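Local coordinates for conserved protein with 2 CBS domains (Pyrobaculum aerophilum, PDB 2RIH) that binds AMP through a pair of CBS domains that together form a Bateman module, as a probable nucleotide-sensing protein of a hyperthermophilic archaeon, at residues Arg102-Val107 and Gly115-Arg120. Residues are numbered along the deposited sequence; the frame is centred on the assembly and turned at random.
Sequences RHVVVV and GVLSIR. With SO4 (sulfate ion), chain C; SO4 (sulfate ion), chain D; SO4 (sulfate ion), chain F.
The imidazole of His103 lies obliquely against CB of Ser118 and CG1 of Val116, its CD2 being 3.9 Å from each, while its edge joins two sulfates. ND1 donates to O2 of the chain C sulfate at 2.8 Å. NE2 donates almost straight to O4 of the chain D sulfate (2.7 Å), and the two edge bonds hold the ring's rotation. With CG anti to the carbonyl carbon (chi1 -65°), the ring stands off the sheet on a side where His103, Val105 and Val116 pack on strand 38-43 of the first CBS domain. The Arg102 guanidinium has the chain C sulfate oxygen O1 at its edge, in plane, bonded to NE (3.1 Å), and O4 of the chain F sulfate over one face, though NH1 gives that sulfate only a weak bond, to O3. NH2 donates to O3 of the chain C sulfate and forms a salt bridge with Glu56 of the second subunit. A chi1 of 170° turns Ser118 OG away from the backbone N, where it donates to O1 of the chain D sulfate at 2.7 Å and accepts from Arg120 N, capping the helix that follows. Arg120 NH1 adds a weak bond to that sulfate.

Behind these groups runs an antiparallel hairpin. Val104 and Leu117 exchange backbone bonds, Val106 and Gly115 do likewise, and Ile119 N reaches Arg102 O at 3.0 Å. On the opposite face from His103, Val104 CG2 lies beside Leu117 CB (3.8 Å), both residues packing under helix 89-99, while Val106 CG2 touches the same Leu117 carbon and Val106 rests on Thr7 and Leu11.

Arg102, His103, Ser118 and Arg120 all bind AMP in this protein, His103 at both sites; the sulfates therefore probably mark phosphate positions, and with both nitrogens donating to anions the imidazole is probably protonated here.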
loop_
_atom_site.group_PDB
_atom_site.type_symbol
_atom_site.label_atom_id
_atom_site.label_comp_id
_atom_site.label_asym_id
_atom_site.label_seq_id
_atom_site.Cartn_x
_atom_site.Cartn_y
_atom_site.Cartn_z
ATOM N N ARG A 102 4.573 -5.169 -0.195
ATOM C CA ARG A 102 4.945 -3.849 0.281
ATOM C C ARG A 102 5.177 -3.822 1.777
ATOM O O ARG A 102 5.316 -2.754 2.364
ATOM C CB ARG A 102 3.888 -2.837 -0.134
ATOM C CG ARG A 102 3.851 -2.615 -1.628
ATOM C CD ARG A 102 2.655 -1.779 -2.010
ATOM N NE ARG A 102 1.444 -2.413 -1.504
ATOM C CZ ARG A 102 0.295 -1.785 -1.289
ATOM N NH1 ARG A 102 0.164 -0.495 -1.574
ATOM N NH2 ARG A 102 -0.730 -2.465 -0.794
ATOM N N HIS A 103 5.222 -5.005 2.379
ATOM C CA HIS A 103 5.495 -5.173 3.803
ATOM C C HIS A 103 6.337 -6.416 4.003
ATOM O O HIS A 103 6.359 -7.292 3.143
ATOM C CB HIS A 103 4.192 -5.359 4.596
ATOM C CG HIS A 103 3.291 -4.164 4.571
ATOM N ND1 HIS A 103 2.368 -3.954 3.569
ATOM C CD2 HIS A 103 3.169 -3.119 5.422
ATOM C CE1 HIS A 103 1.717 -2.829 3.808
ATOM N NE2 HIS A 103 2.188 -2.299 4.919
ATOM N N VAL A 104 7.041 -6.467 5.133
ATOM C CA VAL A 104 7.661 -7.690 5.625
ATOM C C VAL A 104 7.457 -7.751 7.129
ATOM O O VAL A 104 7.422 -6.719 7.820
ATOM C CB VAL A 104 9.185 -7.826 5.308
ATOM C CG1 VAL A 104 9.408 -8.056 3.831
ATOM C CG2 VAL A 104 9.973 -6.620 5.814
ATOM N N VAL A 105 7.310 -8.973 7.625
ATOM C CA VAL A 105 7.195 -9.225 9.052
ATOM C C VAL A 105 8.607 -9.288 9.628
ATOM O O VAL A 105 9.446 -10.037 9.130
ATOM C CB VAL A 105 6.421 -10.534 9.308
ATOM C CG1 VAL A 105 6.372 -10.862 10.797
ATOM C CG2 VAL A 105 5.015 -10.421 8.743
ATOM N N VAL A 106 8.885 -8.467 10.640
ATOM C CA VAL A 106 10.183 -8.483 11.304
ATOM C C VAL A 106 10.108 -9.393 12.521
ATOM O O VAL A 106 9.243 -9.224 13.376
ATOM C CB VAL A 106 10.635 -7.066 11.749
ATOM C CG1 VAL A 106 12.029 -7.113 12.344
ATOM C CG2 VAL A 106 10.601 -6.089 10.571
ATOM N N VAL A 107 11.017 -10.358 12.589
ATOM C CA VAL A 107 11.081 -11.293 13.705
ATOM C C VAL A 107 12.491 -11.298 14.292
ATOM O O VAL A 107 13.433 -10.798 13.669
ATOM C CB VAL A 107 10.663 -12.725 13.283
ATOM C CG1 VAL A 107 9.198 -12.744 12.821
ATOM C CG2 VAL A 107 11.591 -13.280 12.192
ATOM N N GLY A 115 7.996 -6.647 14.718
ATOM C CA GLY A 115 7.266 -5.590 14.071
ATOM C C GLY A 115 6.950 -5.931 12.641
ATOM O O GLY A 115 7.142 -7.081 12.191
ATOM N N VAL A 116 6.443 -4.917 11.950
ATOM C CA VAL A 116 6.156 -4.978 10.535
ATOM C C VAL A 116 6.791 -3.744 9.893
ATOM O O VAL A 116 6.578 -2.609 10.335
ATOM C CB VAL A 116 4.633 -4.999 10.268
ATOM C CG1 VAL A 116 4.337 -4.852 8.753
ATOM C CG2 VAL A 116 4.012 -6.270 10.837
ATOM N N LEU A 117 7.582 -3.987 8.862
ATOM C CA LEU A 117 8.253 -2.942 8.120
ATOM C C LEU A 117 7.493 -2.716 6.813
ATOM O O LEU A 117 7.128 -3.667 6.123
ATOM C CB LEU A 117 9.694 -3.374 7.841
ATOM C CG LEU A 117 10.687 -2.346 7.306
ATOM C CD1 LEU A 117 11.070 -1.346 8.400
ATOM C CD2 LEU A 117 11.930 -3.051 6.757
ATOM N N SER A 118 7.252 -1.450 6.494
ATOM C CA SER A 118 6.565 -1.064 5.289
ATOM C C SER A 118 7.538 -0.491 4.260
ATOM O O SER A 118 8.631 -0.050 4.597
ATOM C CB SER A 118 5.524 0.003 5.621
ATOM O OG SER A 118 4.996 0.550 4.446
ATOM N N ILE A 119 7.101 -0.483 3.006
ATOM C CA ILE A 119 7.810 0.197 1.936
ATOM C C ILE A 119 7.927 1.720 2.224
ATOM O O ILE A 119 8.899 2.368 1.829
ATOM C CB ILE A 119 7.121 -0.092 0.579
ATOM C CG1 ILE A 119 8.042 0.267 -0.583
ATOM C CG2 ILE A 119 5.771 0.643 0.467
ATOM C CD1 ILE A 119 7.608 -0.374 -1.886
ATOM N N ARG A 120 6.956 2.273 2.945
ATOM C CA ARG A 120 7.028 3.667 3.435
ATOM C C ARG A 120 8.247 3.933 4.297
ATOM O O ARG A 120 8.828 5.025 4.243
ATOM C CB ARG A 120 5.840 3.985 4.327
ATOM C CG ARG A 120 4.631 4.522 3.667
ATOM C CD ARG A 120 3.497 4.500 4.688
ATOM N NE ARG A 120 2.619 5.627 4.500
ATOM C CZ ARG A 120 1.345 5.585 4.147
ATOM N NH1 ARG A 120 0.688 4.449 3.950
ATOM N NH2 ARG A 120 0.727 6.736 4.013
HETATM S S SO4 C . 0.906 -5.690 0.634
HETATM O O1 SO4 C . 1.406 -5.430 -0.710
HETATM O O2 SO4 C . 2.049 -5.888 1.527
HETATM O O3 SO4 C . 0.135 -4.557 1.138
HETATM O O4 SO4 C . 0.081 -6.876 0.584
HETATM S S SO4 D . 1.681 1.283 5.746
HETATM O O1 SO4 D . 2.349 1.262 4.457
HETATM O O2 SO4 D . 2.621 1.718 6.770
HETATM O O3 SO4 D . 0.585 2.228 5.719
HETATM O O4 SO4 D . 1.177 -0.036 6.066
HETATM S S SO4 F . 0.916 -0.191 -5.698
HETATM O O1 SO4 F . -0.118 0.704 -6.204
HETATM O O2 SO4 F . 2.047 -0.203 -6.609
HETATM O O3 SO4 F . 1.374 0.269 -4.406
HETATM O O4 SO4 F . 0.373 -1.528 -5.589
#